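Local coordinates for galactokinase (Bifidobacterium longum subsp. infantis ATCC 15697 = JCM 1222 = DSM 20088, PDB 6TEQ), which probably phosphorylates galactose with ATP, as galactokinases of the GHMP family do, and binds 2-deoxy-2-fluoro-galactose in its sugar pocket, at residues T74-V79 with K123-A128; A90-L95 with Y106-A111; Y228-L233 with I374-K379; D352-N357 with H383-K388. One frame throughout, in Å; residues are numbered along the deposited sequence.

Interaction 1. Residues T74-V79 with K123-A128; sequences TKVRVV and KGFDAA
K75-V79 and F125-A128 run nearly parallel as neighbouring strands, 4.7 Å between their axes, with V76 level with F125, R77 with D126, V78 with A127 and V79 with A128. Four backbone bonds join them: F125 N gives to K75 O, R77 N to F125 O, A127 N to R77 O and V79 N to A127 O. On one face R77 and D126 lie alongside, pointing the same way. R77 grips the carboxylate side-on, NE to OD1 of D126 at 2.8 Å and NH2 to OD2 of D126 at 3.0 Å. Both oxygens sit close to the guanidinium plane, yet each is met from above the carboxylate plane, since the two flat groups are turned 63° apart. A bend at chi3 (-63°) folds the R77 chain so that NE and NH2 both reach D126. A leucine in place of R77 would probably leave the buried D126 to rely more heavily on R71, its second salt-bridge partner. On the opposite face V76 CG1 sits over the F125 ring, 3.8 Å from the ring centroid, a CH-pi contact. V78 CG1 approaches the same ring obliquely, 3.9 Å from F125 CE2. Further along, back on the R77 side, V79 CG1 packs on A128 CB at 3.7 Å. The V76, V78 and F125 side is covered by helix 105-116, through T108, P107 and A111; Y27 of helix 12-27 touches R77 and V79 on the other. Within the sheet, strand 75-80 stands between strand 125-131, its parallel partner, and strand 86-91, which pairs with it antiparallel.

Interaction 2. Residues A90-L95 with Y106-A111; sequences ADLDGL and YPTGVA
T108 and L92 carry this contact, with A90, L95 and A111 filling in around them. The packed part centres on the methyl of T108. CG2 of T108 has L95 CD2 at 3.9 Å, L92 CD2 at 4.0 Å and A90 CB at 4.1 Å, so three side chains of A90-L95 converge on one carbon; L95 crosses T108 at about a right angle, L92 more obliquely. The torsion of T108 explains this: OG1 stands beside its own backbone N (chi1 -54°) and bonds back to S104 O, which turns the methyl outward to the apolar partners. L92 then spans one helical turn with its forked end, CD2 resting 3.8 Å from T108 O and CD1 lying 3.9 Å from A111 CB. No hydrogen bond crosses between the segments; the contact is van der Waals packing, and even the nearest alpha carbons, A90 CA and T108 CA, are 7.5 Å apart. The loose side is the tip of the type II turn from L92 to L95, where D93 and G94 are exposed and touch nothing on the helix. That end is held by its own bonds: L95 N to L92 O, and D93 N to D91 OD1 at 3.0 Å, an Asx turn whose oxygen also bonds T74 OG1. G94, at the third position of the turn, has a positive phi of 74°. In the fold, L92 and T108 both rest on V76 of strand 75-80, and L95 meets M182 of helix 165-183. P107, V110 and A111 pack on helix 141-156, so helix 105-116 is wedged between that helix and the strands 75-80 and 86-91.

Interaction 3. Residues Y228-L233 with I374-K379; sequences YNLELL and IALVDK
L233 pairs with A375 and E231 with V377 as the hydrogen-bonded pairs of two antiparallel strands, 230-233 and 374-378, whose axes come within 4.6 Å and run at 146° to one another. Each pair makes two backbone bonds, the shortest from L233 N to A375 O at 2.8 Å. L232 with L376, and L230 with D378, are the non-hydrogen-bonded pairs. Past the strand ends K379 N gives a straight bond (168°) to N229 O, arriving from above the carbonyl plane. Among side-chain polar contacts, K379 NZ reaches N229 OD1 at a rather long 3.2 Å, again from above the amide carbonyl plane. A water lies 2.8 Å from Y228 O and equally near D378 OD1; that same oxygen also bonds Y360 OH. The apolar contacts fall on two faces. With its CG anti to the backbone N (chi1 -177°), L232 swings CD1 across to the second strand, where it meets L376 CD2 at 4.0 Å and I374 CB at 4.2 Å. On the other face L233 CB lies 4.3 Å from A375 CB and also near V377 CG1. A close methyl-to-carbonyl approach stands apart from these, V377 CG2 to E231 O at 3.2 Å. Helix 322-338 packs on L230, I374 and L376, and helix 382-396 on L233 and V377. Strands 230-236 and 372-378 are central in a sheet continued by 402-404 and 361-365, consistent with the helix-flanked, mainly antiparallel sheet of the C-terminal half of GHMP kinases, to which segment 374-379 belongs by sequence.

Interaction 4. Residues D352-N357 with H383-K388; sequences DVARKN and HEIAQK
K388 CD lies over one face of the N357 amide, 3.4 Å from N357 CG, and at the amide's edge ND2 points in plane at V353 O, 2.8 Å away. The setting is helix-helix packing in the GHMP C-terminal region: the end of helix 345-356 against the early turns of helix 382-396. K388 runs extended along the amide, and its NZ bonds N357 OD1 at 2.9 Å from the face that CD covers, 52° above the carbonyl plane. The amide therefore works both ways, donating to a carbonyl four residues back while accepting from the other helix, which fixes its rotation. Were N357 an alanine, K388 NZ would probably lose its amide acceptor and V353 O its side-chain donor. Away from this polar pair the contact is apolar. V353 CG1 packs on K388 CB at 3.8 Å. With CG1 beside the backbone N (chi1 -67°), I385 holds CG2 anti to that N and lays it 3.9 Å from A354 CA. I385 CD1 rests near N357 O, and the same side chain presses on L233 of strand 230-236. V353 reaches along the second helix to I389 and R392. At the solvent end a water completes the junction: it accepts from K388 NZ at 2.7 Å and donates to E384 OE1 at 3.1 Å, with a weak third bond to N357 O.

The four contacts form two clusters on opposite sides of the chain's centre, interactions 1 and 3 having centres about 41 Å apart. In each cluster a strand pair is joined to a helix contact. Strands 75-80 and 86-91 are neighbours in one sheet, linking interactions 1 and 2 through T74 O and L92 N; helix 382-396 follows strand 372-378 and lies back on its sheet, I385 against V377. All four are largely buried, each with an exposed end: K75 in interaction 1, the turn tip in interaction 2, polar ends with a bound water in interactions 3 and 4. Backbone bonds dominate interactions 1 and 3, apolar packing interaction 2; interaction 4 mixes packing with a lysine-amide bond.

Interaction 1. Residues T74-V79 with K123-A128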
loop_
_atom_site.group_PDB
_atom_site.type_symbol
_atom_site.label_atom_id
_atom_site.label_comp_id
_atom_site.label_asym_id
_atom_site.label_seq_id
_atom_site.Cartn_x
_atom_site.Cartn_y
_atom_site.Cartn_z
ATOM N N THR A 74 8.928 12.148 -26.862
ATOM C CA THR A 74 9.318 11.380 -25.653
ATOM C C THR A 74 9.290 12.299 -24.434
ATOM O O THR A 74 9.812 11.886 -23.374
ATOM C CB THR A 74 10.651 10.664 -25.861
ATOM O OG1 THR A 74 11.675 11.519 -26.402
ATOM C CG2 THR A 74 10.434 9.479 -26.771
ATOM N N LYS A 75 8.718 13.489 -24.571
ATOM C CA LYS A 75 8.565 14.440 -23.450
ATOM C C LYS A 75 7.465 13.929 -22.505
ATOM O O LYS A 75 6.455 13.416 -22.962
ATOM C CB LYS A 75 8.250 15.860 -23.914
ATOM C CG LYS A 75 9.423 16.566 -24.590
ATOM C CD LYS A 75 9.141 17.972 -25.008
ATOM C CE LYS A 75 10.354 18.679 -25.562
ATOM N NZ LYS A 75 10.110 19.232 -26.919
ATOM N N VAL A 76 7.686 14.106 -21.220
ATOM C CA VAL A 76 6.736 13.781 -20.126
ATOM C C VAL A 76 6.581 15.035 -19.299
ATOM O O VAL A 76 7.580 15.471 -18.704
ATOM C CB VAL A 76 7.161 12.600 -19.254
ATOM C CG1 VAL A 76 6.169 12.487 -18.105
ATOM C CG2 VAL A 76 7.241 11.316 -20.065
ATOM N N ARG A 77 5.379 15.577 -19.360
ATOM C CA ARG A 77 4.959 16.692 -18.500
ATOM C C ARG A 77 3.960 16.143 -17.484
ATOM O O ARG A 77 2.957 15.574 -17.873
ATOM C CB ARG A 77 4.414 17.892 -19.243
ATOM C CG ARG A 77 5.399 18.528 -20.193
ATOM C CD ARG A 77 4.859 19.748 -20.859
ATOM N NE ARG A 77 3.729 19.445 -21.670
ATOM C CZ ARG A 77 2.934 20.350 -22.208
ATOM N NH1 ARG A 77 3.145 21.646 -22.013
ATOM N NH2 ARG A 77 1.913 19.944 -22.937
ATOM N N VAL A 78 4.136 16.504 -16.232
ATOM C CA VAL A 78 3.174 16.128 -15.182
ATOM C C VAL A 78 2.970 17.315 -14.256
ATOM O O VAL A 78 3.914 18.061 -13.941
ATOM C CB VAL A 78 3.652 14.882 -14.407
ATOM C CG1 VAL A 78 3.641 13.664 -15.295
ATOM C CG2 VAL A 78 4.964 15.021 -13.743
ATOM N N VAL A 79 1.765 17.398 -13.735
ATOM C CA VAL A 79 1.409 18.421 -12.737
ATOM C C VAL A 79 0.554 17.722 -11.690
ATOM O O VAL A 79 -0.177 16.751 -12.050
ATOM C CB VAL A 79 0.746 19.630 -13.396
ATOM C CG1 VAL A 79 -0.549 19.203 -14.066
ATOM C CG2 VAL A 79 0.537 20.794 -12.406
ATOM N N LYS A 123 5.644 6.145 -25.756
ATOM C CA LYS A 123 6.391 7.417 -25.898
ATOM C C LYS A 123 5.973 8.327 -24.726
ATOM O O LYS A 123 5.537 7.859 -23.638
ATOM C CB LYS A 123 6.098 8.053 -27.269
ATOM C CG LYS A 123 6.267 7.183 -28.498
ATOM C CD LYS A 123 7.658 6.674 -28.588
ATOM C CE LYS A 123 7.939 5.678 -29.692
ATOM N NZ LYS A 123 7.965 6.335 -31.013
ATOM N N GLY A 124 6.050 9.626 -24.936
ATOM C CA GLY A 124 5.811 10.630 -23.907
ATOM C C GLY A 124 4.380 10.730 -23.511
ATOM O O GLY A 124 3.464 10.059 -24.124
ATOM N N PHE A 125 4.132 11.664 -22.606
ATOM C CA PHE A 125 2.749 11.955 -22.217
ATOM C C PHE A 125 2.690 13.252 -21.401
ATOM O O PHE A 125 3.688 13.703 -20.824
ATOM C CB PHE A 125 2.118 10.802 -21.438
ATOM C CG PHE A 125 2.754 10.499 -20.114
ATOM C CD1 PHE A 125 3.836 9.656 -20.049
ATOM C CD2 PHE A 125 2.235 11.001 -18.935
ATOM C CE1 PHE A 125 4.393 9.300 -18.825
ATOM C CE2 PHE A 125 2.821 10.694 -17.720
ATOM C CZ PHE A 125 3.901 9.869 -17.656
ATOM N N ASP A 126 1.501 13.826 -21.413
ATOM C CA ASP A 126 1.095 14.930 -20.514
ATOM C C ASP A 126 0.128 14.356 -19.506
ATOM O O ASP A 126 -0.771 13.619 -19.904
ATOM C CB ASP A 126 0.472 16.056 -21.289
ATOM C CG ASP A 126 1.413 16.721 -22.265
ATOM O OD1 ASP A 126 2.657 16.881 -21.906
ATOM O OD2 ASP A 126 0.878 17.156 -23.346
ATOM N N ALA A 127 0.310 14.715 -18.236
ATOM C CA ALA A 127 -0.648 14.265 -17.209
ATOM C C ALA A 127 -0.859 15.316 -16.127
ATOM O O ALA A 127 0.093 16.082 -15.786
ATOM C CB ALA A 127 -0.254 12.928 -16.624
ATOM N N ALA A 128 -2.025 15.194 -15.549
ATOM C CA ALA A 128 -2.454 15.961 -14.363
ATOM C C ALA A 128 -3.016 14.970 -13.348
ATOM O O ALA A 128 -3.881 14.154 -13.643
ATOM C CB ALA A 128 -3.461 17.006 -14.675
#

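Interaction 2. Residues A90-L95 with Y106-A111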
loop_
_atom_site.group_PDB
_atom_site.type_symbol
_atom_site.label_atom_id
_atom_site.label_comp_id
_atom_site.label_asym_id
_atom_site.label_seq_id
_atom_site.Cartn_x
_atom_site.Cartn_y
_atom_site.Cartn_z
ATOM N N ALA A 90 10.402 15.971 -18.160
ATOM C CA ALA A 90 11.547 15.064 -18.360
ATOM C C ALA A 90 11.412 14.546 -19.783
ATOM O O ALA A 90 10.376 14.820 -20.447
ATOM C CB ALA A 90 11.617 13.939 -17.336
ATOM N N ASP A 91 12.398 13.803 -20.210
ATOM C CA ASP A 91 12.387 13.202 -21.554
ATOM C C ASP A 91 12.799 11.751 -21.358
ATOM O O ASP A 91 13.846 11.487 -20.699
ATOM C CB ASP A 91 13.288 13.991 -22.517
ATOM C CG ASP A 91 12.985 13.702 -23.965
ATOM O OD1 ASP A 91 12.896 12.514 -24.342
ATOM O OD2 ASP A 91 12.851 14.665 -24.710
ATOM N N LEU A 92 12.012 10.836 -21.923
ATOM C CA LEU A 92 12.269 9.384 -21.825
ATOM C C LEU A 92 13.454 8.934 -22.678
ATOM O O LEU A 92 14.013 7.894 -22.379
ATOM C CB LEU A 92 10.998 8.669 -22.271
ATOM C CG LEU A 92 9.776 8.875 -21.368
ATOM C CD1 LEU A 92 8.504 8.417 -22.059
ATOM C CD2 LEU A 92 9.978 8.176 -20.030
ATOM N N ASP A 93 13.793 9.687 -23.734
ATOM C CA ASP A 93 14.819 9.292 -24.723
ATOM C C ASP A 93 16.157 9.185 -23.998
ATOM O O ASP A 93 16.656 10.216 -23.589
ATOM C CB ASP A 93 14.762 10.251 -25.904
ATOM C CG ASP A 93 15.633 9.813 -27.049
ATOM O OD1 ASP A 93 15.871 8.604 -27.159
ATOM O OD2 ASP A 93 16.083 10.688 -27.793
ATOM N N GLY A 94 16.643 7.955 -23.779
ATOM C CA GLY A 94 17.948 7.711 -23.122
ATOM C C GLY A 94 17.901 7.976 -21.622
ATOM O O GLY A 94 18.956 8.067 -21.012
ATOM N N LEU A 95 16.712 8.105 -21.050
ATOM C CA LEU A 95 16.532 8.292 -19.604
ATOM C C LEU A 95 17.069 7.072 -18.873
ATOM O O LEU A 95 16.840 5.889 -19.330
ATOM C CB LEU A 95 15.049 8.510 -19.304
ATOM C CG LEU A 95 14.707 8.839 -17.853
ATOM C CD1 LEU A 95 15.305 10.162 -17.462
ATOM C CD2 LEU A 95 13.218 8.848 -17.635
ATOM N N TYR A 106 8.009 9.247 -10.200
ATOM C CA TYR A 106 7.030 8.137 -10.060
ATOM C C TYR A 106 6.238 7.915 -11.345
ATOM O O TYR A 106 6.324 6.826 -11.950
ATOM C CB TYR A 106 6.125 8.402 -8.850
ATOM C CG TYR A 106 6.825 8.226 -7.512
ATOM C CD1 TYR A 106 6.776 7.027 -6.835
ATOM C CD2 TYR A 106 7.501 9.265 -6.911
ATOM C CE1 TYR A 106 7.392 6.851 -5.617
ATOM C CE2 TYR A 106 8.098 9.112 -5.661
ATOM C CZ TYR A 106 8.032 7.904 -5.005
ATOM O OH TYR A 106 8.607 7.669 -3.786
ATOM N N PRO A 107 5.498 8.921 -11.903
ATOM C CA PRO A 107 4.832 8.670 -13.173
ATOM C C PRO A 107 5.808 8.504 -14.354
ATOM O O PRO A 107 5.602 7.635 -15.203
ATOM C CB PRO A 107 3.871 9.882 -13.332
ATOM C CG PRO A 107 4.544 11.014 -12.524
ATOM C CD PRO A 107 5.160 10.246 -11.358
ATOM N N THR A 108 6.883 9.330 -14.422
ATOM C CA THR A 108 7.783 9.246 -15.578
ATOM C C THR A 108 8.379 7.846 -15.591
ATOM O O THR A 108 8.593 7.248 -16.655
ATOM C CB THR A 108 8.884 10.292 -15.465
ATOM O OG1 THR A 108 8.240 11.551 -15.282
ATOM C CG2 THR A 108 9.754 10.314 -16.682
ATOM N N GLY A 109 8.721 7.369 -14.395
ATOM C CA GLY A 109 9.455 6.087 -14.264
ATOM C C GLY A 109 8.597 4.915 -14.721
ATOM O O GLY A 109 9.135 3.900 -15.142
ATOM N N VAL A 110 7.293 5.066 -14.712
ATOM C CA VAL A 110 6.376 4.008 -15.231
ATOM C C VAL A 110 6.508 3.873 -16.750
ATOM O O VAL A 110 6.742 2.738 -17.226
ATOM C CB VAL A 110 4.917 4.268 -14.835
ATOM C CG1 VAL A 110 4.050 3.222 -15.514
ATOM C CG2 VAL A 110 4.783 4.267 -13.293
ATOM N N ALA A 111 6.497 4.980 -17.472
ATOM C CA ALA A 111 6.734 4.958 -18.929
ATOM C C ALA A 111 8.125 4.359 -19.222
ATOM O O ALA A 111 8.251 3.492 -20.107
ATOM C CB ALA A 111 6.476 6.298 -19.515
#

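Interaction 3. Residues Y228-L233 with I374-K379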
loop_
_atom_site.group_PDB
_atom_site.type_symbol
_atom_site.label_atom_id
_atom_site.label_comp_id
_atom_site.label_asym_id
_atom_site.label_seq_id
_atom_site.Cartn_x
_atom_site.Cartn_y
_atom_site.Cartn_z
ATOM N N TYR A 228 -21.185 -7.980 9.642
ATOM C CA TYR A 228 -20.854 -8.164 11.061
ATOM C C TYR A 228 -21.072 -6.873 11.857
ATOM O O TYR A 228 -20.632 -6.830 13.018
ATOM C CB TYR A 228 -19.451 -8.693 11.206
ATOM C CG TYR A 228 -19.220 -9.920 10.358
ATOM C CD1 TYR A 228 -19.701 -11.144 10.750
ATOM C CD2 TYR A 228 -18.422 -9.898 9.240
ATOM C CE1 TYR A 228 -19.544 -12.271 9.961
ATOM C CE2 TYR A 228 -18.171 -11.035 8.493
ATOM C CZ TYR A 228 -18.750 -12.237 8.843
ATOM O OH TYR A 228 -18.582 -13.366 8.099
ATOM N N ASN A 229 -21.787 -5.904 11.287
ATOM C CA ASN A 229 -22.021 -4.630 12.009
ATOM C C ASN A 229 -20.697 -4.039 12.510
ATOM O O ASN A 229 -20.642 -3.572 13.635
ATOM C CB ASN A 229 -23.035 -4.796 13.142
ATOM C CG ASN A 229 -24.400 -5.187 12.601
ATOM O OD1 ASN A 229 -24.708 -4.915 11.450
ATOM N ND2 ASN A 229 -25.226 -5.813 13.427
ATOM N N LEU A 230 -19.726 -3.967 11.600
ATOM C CA LEU A 230 -18.401 -3.439 11.920
ATOM C C LEU A 230 -18.101 -2.203 11.089
ATOM O O LEU A 230 -18.765 -1.914 10.030
ATOM C CB LEU A 230 -17.306 -4.461 11.582
ATOM C CG LEU A 230 -17.371 -5.810 12.270
ATOM C CD1 LEU A 230 -16.294 -6.756 11.716
ATOM C CD2 LEU A 230 -17.244 -5.599 13.755
ATOM N N GLU A 231 -17.039 -1.544 11.500
ATOM C CA GLU A 231 -16.497 -0.335 10.850
ATOM C C GLU A 231 -14.978 -0.458 10.969
ATOM O O GLU A 231 -14.479 -0.792 12.065
ATOM C CB GLU A 231 -17.139 0.907 11.501
ATOM C CG GLU A 231 -16.345 2.204 11.384
ATOM C CD GLU A 231 -17.024 3.406 12.029
ATOM O OE1 GLU A 231 -17.937 3.214 12.894
ATOM O OE2 GLU A 231 -16.625 4.532 11.697
ATOM N N LEU A 232 -14.266 -0.233 9.870
ATOM C CA LEU A 232 -12.797 -0.263 9.916
ATOM C C LEU A 232 -12.372 1.182 10.092
ATOM O O LEU A 232 -12.473 1.951 9.137
ATOM C CB LEU A 232 -12.212 -0.860 8.650
ATOM C CG LEU A 232 -10.704 -0.976 8.686
ATOM C CD1 LEU A 232 -10.251 -2.032 9.647
ATOM C CD2 LEU A 232 -10.214 -1.259 7.277
ATOM N N LEU A 233 -11.952 1.522 11.301
ATOM C CA LEU A 233 -11.449 2.873 11.597
ATOM C C LEU A 233 -10.043 2.943 11.010
ATOM O O LEU A 233 -9.239 2.071 11.294
ATOM C CB LEU A 233 -11.445 3.126 13.109
ATOM C CG LEU A 233 -10.809 4.464 13.527
ATOM C CD1 LEU A 233 -11.559 5.614 12.908
ATOM C CD2 LEU A 233 -10.795 4.625 15.028
ATOM N N ILE A 374 -5.143 1.141 11.943
ATOM C CA ILE A 374 -6.482 0.638 11.649
ATOM C C ILE A 374 -6.993 -0.082 12.885
ATOM O O ILE A 374 -6.241 -0.591 13.695
ATOM C CB ILE A 374 -6.482 -0.253 10.412
ATOM C CG1 ILE A 374 -5.805 -1.582 10.684
ATOM C CG2 ILE A 374 -5.890 0.508 9.225
ATOM C CD1 ILE A 374 -5.751 -2.529 9.513
ATOM N N ALA A 375 -8.303 -0.110 12.984
ATOM C CA ALA A 375 -8.991 -0.809 14.065
ATOM C C ALA A 375 -10.305 -1.370 13.569
ATOM O O ALA A 375 -11.100 -0.659 12.882
ATOM C CB ALA A 375 -9.199 0.153 15.231
ATOM N N LEU A 376 -10.569 -2.597 13.962
ATOM C CA LEU A 376 -11.877 -3.233 13.785
ATOM C C LEU A 376 -12.667 -2.766 14.990
ATOM O O LEU A 376 -12.304 -3.106 16.092
ATOM C CB LEU A 376 -11.753 -4.745 13.724
ATOM C CG LEU A 376 -11.245 -5.303 12.424
ATOM C CD1 LEU A 376 -10.934 -6.811 12.629
ATOM C CD2 LEU A 376 -12.237 -5.119 11.281
ATOM N N VAL A 377 -13.774 -2.078 14.724
ATOM C CA VAL A 377 -14.631 -1.530 15.767
ATOM C C VAL A 377 -16.082 -1.825 15.414
ATOM O O VAL A 377 -16.388 -2.115 14.265
ATOM C CB VAL A 377 -14.395 -0.026 15.946
ATOM C CG1 VAL A 377 -12.943 0.286 16.137
ATOM C CG2 VAL A 377 -14.963 0.765 14.801
ATOM N N ASP A 378 -16.960 -1.697 16.399
ATOM C CA ASP A 378 -18.393 -1.815 16.061
ATOM C C ASP A 378 -18.841 -0.642 15.201
ATOM O O ASP A 378 -18.380 0.514 15.390
ATOM C CB ASP A 378 -19.275 -1.922 17.285
ATOM C CG ASP A 378 -19.103 -3.258 18.015
ATOM O OD1 ASP A 378 -18.981 -4.318 17.327
ATOM O OD2 ASP A 378 -18.985 -3.225 19.215
ATOM N N LYS A 379 -19.773 -0.916 14.317
ATOM C CA LYS A 379 -20.351 0.142 13.479
ATOM C C LYS A 379 -20.859 1.244 14.389
ATOM O O LYS A 379 -21.574 0.905 15.370
ATOM C CB LYS A 379 -21.533 -0.436 12.742
ATOM C CG LYS A 379 -22.298 0.460 11.798
ATOM C CD LYS A 379 -23.664 -0.124 11.326
ATOM C CE LYS A 379 -24.421 -1.125 12.210
ATOM N NZ LYS A 379 -25.441 -1.831 11.396
HETATM O O HOH W 1 -20.451 -6.031 15.734
#

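Interaction 4. Residues D352-N357 with H383-K388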
loop_
_atom_site.group_PDB
_atom_site.type_symbol
_atom_site.label_atom_id
_atom_site.label_comp_id
_atom_site.label_asym_id
_atom_site.label_seq_id
_atom_site.Cartn_x
_atom_site.Cartn_y
_atom_site.Cartn_z
ATOM N N ASP A 352 -3.190 1.828 21.460
ATOM C CA ASP A 352 -3.584 1.586 22.862
ATOM C C ASP A 352 -4.960 2.247 23.110
ATOM O O ASP A 352 -5.812 1.649 23.801
ATOM C CB ASP A 352 -2.544 2.152 23.804
ATOM C CG ASP A 352 -2.689 1.564 25.184
ATOM O OD1 ASP A 352 -2.765 0.315 25.274
ATOM O OD2 ASP A 352 -2.842 2.386 26.115
ATOM N N VAL A 353 -5.147 3.463 22.645
ATOM C CA VAL A 353 -6.438 4.171 22.818
ATOM C C VAL A 353 -7.572 3.358 22.175
ATOM O O VAL A 353 -8.614 3.147 22.805
ATOM C CB VAL A 353 -6.392 5.601 22.289
ATOM C CG1 VAL A 353 -7.745 6.246 22.323
ATOM C CG2 VAL A 353 -5.423 6.441 23.057
ATOM N N ALA A 354 -7.342 2.821 20.989
ATOM C CA ALA A 354 -8.376 2.047 20.298
ATOM C C ALA A 354 -8.689 0.808 21.150
ATOM O O ALA A 354 -9.862 0.439 21.323
ATOM C CB ALA A 354 -7.906 1.729 18.932
ATOM N N ARG A 355 -7.635 0.135 21.595
ATOM C CA ARG A 355 -7.816 -1.139 22.365
ATOM C C ARG A 355 -8.599 -0.871 23.658
ATOM O O ARG A 355 -9.441 -1.674 24.015
ATOM C CB ARG A 355 -6.494 -1.807 22.706
ATOM C CG ARG A 355 -5.819 -2.428 21.465
ATOM C CD ARG A 355 -4.499 -2.978 21.854
ATOM N NE ARG A 355 -3.818 -3.482 20.645
ATOM C CZ ARG A 355 -2.603 -3.924 20.596
ATOM N NH1 ARG A 355 -1.877 -4.069 21.678
ATOM N NH2 ARG A 355 -2.111 -4.235 19.432
ATOM N N LYS A 356 -8.290 0.250 24.326
ATOM C CA LYS A 356 -8.857 0.607 25.639
ATOM C C LYS A 356 -10.326 1.011 25.478
ATOM O O LYS A 356 -11.073 0.897 26.483
ATOM C CB LYS A 356 -7.995 1.672 26.301
ATOM C CG LYS A 356 -6.757 1.100 26.975
ATOM C CD LYS A 356 -5.833 2.140 27.527
ATOM C CE LYS A 356 -4.648 1.526 28.243
ATOM N NZ LYS A 356 -4.469 0.109 27.832
ATOM N N ASN A 357 -10.741 1.359 24.259
ATOM C CA ASN A 357 -12.048 1.977 23.978
ATOM C C ASN A 357 -12.884 1.056 23.098
ATOM O O ASN A 357 -13.717 1.550 22.373
ATOM C CB ASN A 357 -11.855 3.385 23.458
ATOM C CG ASN A 357 -11.395 4.288 24.603
ATOM O OD1 ASN A 357 -12.183 4.605 25.502
ATOM N ND2 ASN A 357 -10.117 4.633 24.642
ATOM N N HIS A 383 -15.999 7.329 14.912
ATOM C CA HIS A 383 -15.810 8.781 15.197
ATOM C C HIS A 383 -15.407 8.943 16.641
ATOM O O HIS A 383 -14.472 9.695 16.906
ATOM C CB HIS A 383 -17.047 9.609 14.907
ATOM C CG HIS A 383 -17.120 10.050 13.489
ATOM N ND1 HIS A 383 -17.186 9.129 12.437
ATOM C CD2 HIS A 383 -17.068 11.286 12.946
ATOM C CE1 HIS A 383 -17.192 9.800 11.295
ATOM N NE2 HIS A 383 -17.123 11.128 11.592
ATOM N N GLU A 384 -16.078 8.243 17.545
ATOM C CA GLU A 384 -15.782 8.392 18.993
ATOM C C GLU A 384 -14.347 7.995 19.257
ATOM O O GLU A 384 -13.664 8.710 19.998
ATOM C CB GLU A 384 -16.637 7.425 19.803
ATOM C CG GLU A 384 -16.388 7.474 21.303
ATOM C CD GLU A 384 -17.696 7.174 22.022
ATOM O OE1 GLU A 384 -17.881 5.993 22.328
ATOM O OE2 GLU A 384 -18.583 8.105 22.136
ATOM N N ILE A 385 -13.896 6.878 18.671
ATOM C CA ILE A 385 -12.529 6.379 18.951
ATOM C C ILE A 385 -11.509 7.314 18.301
ATOM O O ILE A 385 -10.496 7.621 18.934
ATOM C CB ILE A 385 -12.385 4.926 18.514
ATOM C CG1 ILE A 385 -13.256 4.012 19.392
ATOM C CG2 ILE A 385 -10.907 4.494 18.560
ATOM C CD1 ILE A 385 -13.396 2.605 18.864
ATOM N N ALA A 386 -11.760 7.778 17.096
ATOM C CA ALA A 386 -10.883 8.779 16.432
ATOM C C ALA A 386 -10.756 10.023 17.299
ATOM O O ALA A 386 -9.668 10.528 17.487
ATOM C CB ALA A 386 -11.416 9.093 15.072
ATOM N N GLN A 387 -11.845 10.486 17.898
ATOM C CA GLN A 387 -11.769 11.701 18.723
ATOM C C GLN A 387 -11.015 11.428 20.032
ATOM O O GLN A 387 -10.256 12.301 20.473
ATOM C CB GLN A 387 -13.184 12.206 18.978
ATOM C CG GLN A 387 -13.178 13.559 19.698
ATOM C CD GLN A 387 -12.497 14.599 18.845
ATOM O OE1 GLN A 387 -13.000 14.949 17.744
ATOM N NE2 GLN A 387 -11.339 15.071 19.318
ATOM N N LYS A 388 -11.200 10.226 20.615
ATOM C CA LYS A 388 -10.374 9.827 21.778
ATOM C C LYS A 388 -8.890 9.842 21.401
ATOM O O LYS A 388 -8.061 10.280 22.220
ATOM C CB LYS A 388 -10.852 8.485 22.307
ATOM C CG LYS A 388 -12.141 8.611 23.100
ATOM C CD LYS A 388 -12.645 7.305 23.606
ATOM C CE LYS A 388 -13.818 7.491 24.542
ATOM N NZ LYS A 388 -14.487 6.206 24.817
HETATM O O HOH W 2 -15.375 4.346 23.023
#